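PDB 1JYK: CTP:phosphocholine Cytidylyltransferase from Streptococcus pneumoniae, which catalyses the transfer of a cytidylyl group from CTP to phosphocholine, probably yielding CDP-choline and pyrophosphate. Local coordinates for residues G36-P41 with E236-Q241; A49-N54 with Q241-L246. All coordinates share one frame; numbering follows the deposited sequence.

Contact 1: G36-P41 with E236-Q241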
loop_
_atom_site.group_PDB
_atom_site.type_symbol
_atom_site.label_atom_id
_atom_site.label_comp_id
_atom_site.label_asym_id
_atom_site.label_seq_id
_atom_site.Cartn_x
_atom_site.Cartn_y
_atom_site.Cartn_z
ATOM N N GLY A 36 -4.184 -3.113 -12.802
ATOM C CA GLY A 36 -2.991 -3.945 -12.874
ATOM C C GLY A 36 -2.597 -4.289 -14.300
ATOM O O GLY A 36 -2.071 -5.369 -14.574
ATOM N N THR A 37 -2.851 -3.357 -15.213
ATOM C CA THR A 37 -2.540 -3.532 -16.630
ATOM C C THR A 37 -1.120 -4.024 -16.908
ATOM O O THR A 37 -0.912 -4.874 -17.781
ATOM C CB THR A 37 -2.746 -2.213 -17.387
ATOM O OG1 THR A 37 -4.080 -1.744 -17.160
ATOM C CG2 THR A 37 -2.522 -2.411 -18.877
ATOM N N ARG A 38 -0.150 -3.489 -16.173
ATOM C CA ARG A 38 1.251 -3.869 -16.355
ATOM C C ARG A 38 1.531 -5.350 -16.061
ATOM O O ARG A 38 2.577 -5.878 -16.451
ATOM C CB ARG A 38 2.148 -2.996 -15.467
ATOM C CG ARG A 38 2.064 -3.352 -13.989
ATOM C CD ARG A 38 3.131 -2.652 -13.155
ATOM N NE ARG A 38 3.063 -2.916 -11.708
ATOM C CZ ARG A 38 2.171 -3.692 -11.081
ATOM N NH1 ARG A 38 1.212 -4.331 -11.742
ATOM N NH2 ARG A 38 2.242 -3.830 -9.762
ATOM N N LEU A 39 0.602 -6.020 -15.384
ATOM C CA LEU A 39 0.801 -7.422 -15.052
ATOM C C LEU A 39 0.236 -8.370 -16.093
ATOM O O LEU A 39 0.252 -9.584 -15.900
ATOM C CB LEU A 39 0.186 -7.736 -13.688
ATOM C CG LEU A 39 0.794 -7.000 -12.497
ATOM C CD1 LEU A 39 0.124 -7.462 -11.217
ATOM C CD2 LEU A 39 2.289 -7.259 -12.441
ATOM N N ARG A 40 -0.262 -7.823 -17.197
ATOM C CA ARG A 40 -0.821 -8.654 -18.263
ATOM C C ARG A 40 0.146 -9.791 -18.609
ATOM O O ARG A 40 1.363 -9.598 -18.621
ATOM C CB ARG A 40 -1.104 -7.797 -19.502
ATOM C CG ARG A 40 -0.334 -8.199 -20.765
ATOM C CD ARG A 40 -1.078 -9.268 -21.592
ATOM N NE ARG A 40 -2.534 -9.116 -21.549
ATOM C CZ ARG A 40 -3.406 -9.989 -22.054
ATOM N NH1 ARG A 40 -2.985 -11.093 -22.650
ATOM N NH2 ARG A 40 -4.707 -9.753 -21.965
ATOM N N PRO A 41 -0.376 -10.994 -18.916
ATOM C CA PRO A 41 -1.772 -11.458 -18.980
ATOM C C PRO A 41 -2.420 -11.877 -17.650
ATOM O O PRO A 41 -3.569 -12.321 -17.630
ATOM C CB PRO A 41 -1.685 -12.648 -19.922
ATOM C CG PRO A 41 -0.359 -13.265 -19.537
ATOM C CD PRO A 41 0.559 -12.082 -19.266
ATOM N N GLU A 236 8.306 -7.145 -4.994
ATOM C CA GLU A 236 7.412 -6.432 -5.898
ATOM C C GLU A 236 7.071 -7.227 -7.140
ATOM O O GLU A 236 7.949 -7.805 -7.776
ATOM C CB GLU A 236 8.048 -5.115 -6.341
ATOM C CG GLU A 236 8.564 -4.264 -5.209
ATOM C CD GLU A 236 9.896 -4.751 -4.656
ATOM O OE1 GLU A 236 10.434 -5.770 -5.153
ATOM O OE2 GLU A 236 10.402 -4.101 -3.713
ATOM N N ILE A 237 5.790 -7.258 -7.481
ATOM C CA ILE A 237 5.348 -7.948 -8.683
ATOM C C ILE A 237 4.896 -6.836 -9.625
ATOM O O ILE A 237 3.751 -6.394 -9.581
ATOM C CB ILE A 237 4.183 -8.917 -8.385
ATOM C CG1 ILE A 237 4.584 -9.856 -7.242
ATOM C CG2 ILE A 237 3.845 -9.725 -9.636
ATOM C CD1 ILE A 237 3.646 -11.014 -7.024
ATOM N N ASP A 238 5.823 -6.378 -10.461
ATOM C CA ASP A 238 5.551 -5.290 -11.390
ATOM C C ASP A 238 5.325 -5.755 -12.817
ATOM O O ASP A 238 4.992 -4.948 -13.682
ATOM C CB ASP A 238 6.713 -4.287 -11.383
ATOM C CG ASP A 238 6.801 -3.500 -10.087
ATOM O OD1 ASP A 238 5.749 -3.286 -9.449
ATOM O OD2 ASP A 238 7.926 -3.096 -9.708
ATOM N N SER A 239 5.521 -7.045 -13.067
ATOM C CA SER A 239 5.343 -7.604 -14.404
ATOM C C SER A 239 5.101 -9.094 -14.274
ATOM O O SER A 239 5.344 -9.664 -13.212
ATOM C CB SER A 239 6.604 -7.379 -15.233
ATOM O OG SER A 239 7.684 -8.141 -14.717
ATOM N N VAL A 240 4.628 -9.733 -15.342
ATOM C CA VAL A 240 4.398 -11.172 -15.277
ATOM C C VAL A 240 5.764 -11.852 -15.121
ATOM O O VAL A 240 5.869 -12.960 -14.611
ATOM C CB VAL A 240 3.659 -11.696 -16.539
ATOM C CG1 VAL A 240 4.530 -11.544 -17.766
ATOM C CG2 VAL A 240 3.267 -13.148 -16.342
ATOM N N GLN A 241 6.818 -11.159 -15.544
ATOM C CA GLN A 241 8.170 -11.691 -15.423
ATOM C C GLN A 241 8.535 -11.774 -13.944
ATOM O O GLN A 241 9.127 -12.761 -13.498
ATOM C CB GLN A 241 9.162 -10.790 -16.153
ATOM C CG GLN A 241 9.225 -11.040 -17.654
ATOM C CD GLN A 241 8.025 -10.478 -18.409
ATOM O OE1 GLN A 241 7.447 -9.455 -18.022
ATOM N NE2 GLN A 241 7.647 -11.148 -19.496
HETATM O O HOH W 1 3.473 -8.135 -17.499
#
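The signature loop of the nucleotidyltransferase family, with its Gly-x-Gly-Thr-Arg sequence, meets the N-terminal end of helix 240-250 where R38 and L39 press against I237, D238 and S239. From a first torsion that sets CG between the backbone N and carbonyl carbon (chi1 73°), the R38 chain runs extended along the turn at D238. Its guanidinium lies with one face over the backbone, D238 CA standing 3.3 Å above that plane. R38 NE forms a long salt bridge to D238 OD1 at 3.5 Å, carboxylate and guanidinium being inclined by 46°; a second salt bridge joins R38 NH2 to D127. The charged group is thus held by two acids, consistent with a fixed position for this signature arginine. Beside it, L39 pushes CD2 to 3.3 Å from S239 N and lies 4.0 Å from I237 CG2. S239 is the N-cap of the helix, its OG accepting from D242 N. A cis peptide precedes P41, whose CD packs against V240 CG2. One water clamps the two chains: it accepts from V240 N at 2.9 Å and donates to R40 O at 2.8 Å and R38 O at 2.6 Å.

Contact 2: A49-N54 with Q241-L246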
loop_
_atom_site.group_PDB
_atom_site.type_symbol
_atom_site.label_atom_id
_atom_site.label_comp_id
_atom_site.label_asym_id
_atom_site.label_seq_id
_atom_site.Cartn_x
_atom_site.Cartn_y
_atom_site.Cartn_z
ATOM N N ALA A 49 -4.735 -8.386 -6.939
ATOM C CA ALA A 49 -4.677 -8.795 -5.533
ATOM C C ALA A 49 -5.008 -10.275 -5.375
ATOM O O ALA A 49 -4.657 -10.897 -4.366
ATOM C CB ALA A 49 -5.644 -7.958 -4.689
ATOM N N LEU A 50 -5.677 -10.838 -6.375
ATOM C CA LEU A 50 -6.071 -12.242 -6.318
ATOM C C LEU A 50 -5.246 -13.172 -7.217
ATOM O O LEU A 50 -5.569 -14.354 -7.369
ATOM C CB LEU A 50 -7.568 -12.370 -6.624
ATOM C CG LEU A 50 -8.483 -11.646 -5.621
ATOM C CD1 LEU A 50 -9.934 -11.909 -5.993
ATOM C CD2 LEU A 50 -8.214 -12.115 -4.192
ATOM N N VAL A 51 -4.184 -12.640 -7.815
ATOM C CA VAL A 51 -3.307 -13.459 -8.642
ATOM C C VAL A 51 -2.685 -14.446 -7.645
ATOM O O VAL A 51 -2.295 -14.063 -6.538
ATOM C CB VAL A 51 -2.211 -12.590 -9.320
ATOM C CG1 VAL A 51 -1.030 -13.451 -9.742
ATOM C CG2 VAL A 51 -2.796 -11.894 -10.537
ATOM N N GLN A 52 -2.606 -15.715 -8.020
ATOM C CA GLN A 52 -2.064 -16.716 -7.108
ATOM C C GLN A 52 -0.578 -17.025 -7.254
ATOM O O GLN A 52 -0.078 -17.240 -8.356
ATOM C CB GLN A 52 -2.862 -18.013 -7.240
ATOM C CG GLN A 52 -4.362 -17.801 -7.210
ATOM C CD GLN A 52 -5.139 -19.096 -7.189
ATOM O OE1 GLN A 52 -4.596 -20.160 -6.893
ATOM N NE2 GLN A 52 -6.424 -19.012 -7.498
ATOM N N VAL A 53 0.127 -17.023 -6.130
ATOM C CA VAL A 53 1.541 -17.362 -6.111
ATOM C C VAL A 53 1.596 -18.550 -5.169
ATOM O O VAL A 53 1.015 -18.525 -4.081
ATOM C CB VAL A 53 2.441 -16.190 -5.604
ATOM C CG1 VAL A 53 2.199 -14.961 -6.460
ATOM C CG2 VAL A 53 2.173 -15.887 -4.144
ATOM N N ASN A 54 2.270 -19.607 -5.606
ATOM C CA ASN A 54 2.347 -20.822 -4.813
ATOM C C ASN A 54 0.920 -21.260 -4.495
ATOM O O ASN A 54 0.612 -21.653 -3.367
ATOM C CB ASN A 54 3.126 -20.591 -3.519
ATOM C CG ASN A 54 3.735 -21.868 -2.970
ATOM O OD1 ASN A 54 3.881 -22.857 -3.685
ATOM N ND2 ASN A 54 4.094 -21.850 -1.693
ATOM N N GLN A 241 6.818 -11.159 -15.544
ATOM C CA GLN A 241 8.170 -11.691 -15.423
ATOM C C GLN A 241 8.535 -11.774 -13.944
ATOM O O GLN A 241 9.127 -12.761 -13.498
ATOM C CB GLN A 241 9.162 -10.790 -16.153
ATOM C CG GLN A 241 9.225 -11.040 -17.654
ATOM C CD GLN A 241 8.025 -10.478 -18.409
ATOM O OE1 GLN A 241 7.447 -9.455 -18.022
ATOM N NE2 GLN A 241 7.647 -11.148 -19.496
ATOM N N ASP A 242 8.187 -10.733 -13.190
ATOM C CA ASP A 242 8.458 -10.706 -11.755
ATOM C C ASP A 242 7.701 -11.869 -11.135
ATOM O O ASP A 242 8.204 -12.562 -10.252
ATOM C CB ASP A 242 7.948 -9.408 -11.122
ATOM C CG ASP A 242 8.844 -8.220 -11.407
ATOM O OD1 ASP A 242 9.980 -8.420 -11.881
ATOM O OD2 ASP A 242 8.405 -7.080 -11.157
ATOM N N TYR A 243 6.474 -12.062 -11.608
ATOM C CA TYR A 243 5.606 -13.127 -11.125
ATOM C C TYR A 243 6.220 -14.501 -11.376
ATOM O O TYR A 243 6.245 -15.359 -10.496
ATOM C CB TYR A 243 4.247 -13.026 -11.823
ATOM C CG TYR A 243 3.393 -14.253 -11.666
ATOM C CD1 TYR A 243 2.638 -14.451 -10.513
ATOM C CD2 TYR A 243 3.355 -15.228 -12.659
ATOM C CE1 TYR A 243 1.864 -15.594 -10.349
ATOM C CE2 TYR A 243 2.586 -16.374 -12.507
ATOM C CZ TYR A 243 1.843 -16.547 -11.347
ATOM O OH TYR A 243 1.080 -17.675 -11.189
ATOM N N ARG A 244 6.706 -14.714 -12.590
ATOM C CA ARG A 244 7.310 -15.990 -12.942
ATOM C C ARG A 244 8.547 -16.284 -12.090
ATOM O O ARG A 244 8.750 -17.411 -11.640
ATOM C CB ARG A 244 7.663 -15.997 -14.433
ATOM C CG ARG A 244 6.447 -16.199 -15.315
ATOM C CD ARG A 244 6.667 -15.732 -16.741
ATOM N NE ARG A 244 5.419 -15.765 -17.502
ATOM C CZ ARG A 244 5.255 -15.200 -18.696
ATOM N NH1 ARG A 244 6.269 -14.553 -19.267
ATOM N NH2 ARG A 244 4.081 -15.271 -19.316
ATOM N N LYS A 245 9.369 -15.267 -11.866
ATOM C CA LYS A 245 10.570 -15.439 -11.062
ATOM C C LYS A 245 10.222 -15.812 -9.625
ATOM O O LYS A 245 10.847 -16.692 -9.040
ATOM C CB LYS A 245 11.404 -14.159 -11.095
ATOM C CG LYS A 245 12.206 -14.020 -12.377
ATOM C CD LYS A 245 12.718 -12.612 -12.598
ATOM C CE LYS A 245 13.447 -12.520 -13.932
ATOM N NZ LYS A 245 14.225 -11.257 -14.071
ATOM N N LEU A 246 9.220 -15.142 -9.060
ATOM C CA LEU A 246 8.795 -15.415 -7.690
ATOM C C LEU A 246 8.280 -16.842 -7.554
ATOM O O LEU A 246 8.554 -17.520 -6.566
ATOM C CB LEU A 246 7.685 -14.446 -7.265
ATOM C CG LEU A 246 7.043 -14.733 -5.902
ATOM C CD1 LEU A 246 8.100 -14.646 -4.803
ATOM C CD2 LEU A 246 5.919 -13.733 -5.643
#
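Y243 reaches from its helix toward residues 51-53 and sets one side of its ring between V51 and V53, a compact example of how a single aromatic can tie a helix to a strand. Its CG is anti to the backbone N (chi1 166°), which sends the ring out from the helix toward the facing backbone; CD1, CE1 and the hydroxyl make the contact. The two valines, two residues apart in sequence, approach from opposite sides of the ring plane, each obliquely. V51 CG1, on the far side of the CA-CB bond from the backbone N (chi1 159°), lies 3.7 Å from Y243 CE1; V53 CG1 stands 4.0 Å from the same ring carbon. Between them the backbone carbonyl of Q52, whose CB points away from the helix, turns inward. Q52 O lies in the plane of the ring at its edge, 3.2 Å from Y243 CE1 and 3.1 Å from Y243 OH. Y243 OH can bond to this carbonyl, but E247 OE1 also lies close to the hydroxyl, and which of the two takes its one proton is not settled.

One helical turn further on, L246 takes over the apolar contact. Its CD2 touches V53 CG1 at 4.0 Å, so this valine methyl is shared between an aromatic and an aliphatic partner. V53 also packs on L58 of helix 58-68, and L246 on F131 and Y235, placing both in a buried apolar layer. At the strand end, N54 N donates to E247, while V53 O accepts from Y61. Strand 52-53, paired antiparallel with 56-57, thus packs through V53 on both helix 58-68 and the C-terminal helix 240-250, in the alpha/beta nucleotidyltransferase fold.

How the contacts relate
Contacts 1 and 2 have centres about 9 Å apart and lie on the same side of the chain's centre. Both use helix 240-250: contact 1 engages its start and the turn before it, contact 2 the next turns, with Q241 common to the two segments. The segments alternate along the chain, 36-41 and 49-54 first, then 236-241 and 241-246, so the C-terminal helix returns across nearly the whole sequence to the N-terminal region. Direct packing joins them, I237 CD1 meeting L246 CD2 at 3.8 Å. The principle illustrated is that one terminal helix can link two successive elements of the nucleotidyltransferase region: the glycine-rich signature loop and the hairpin that follows it.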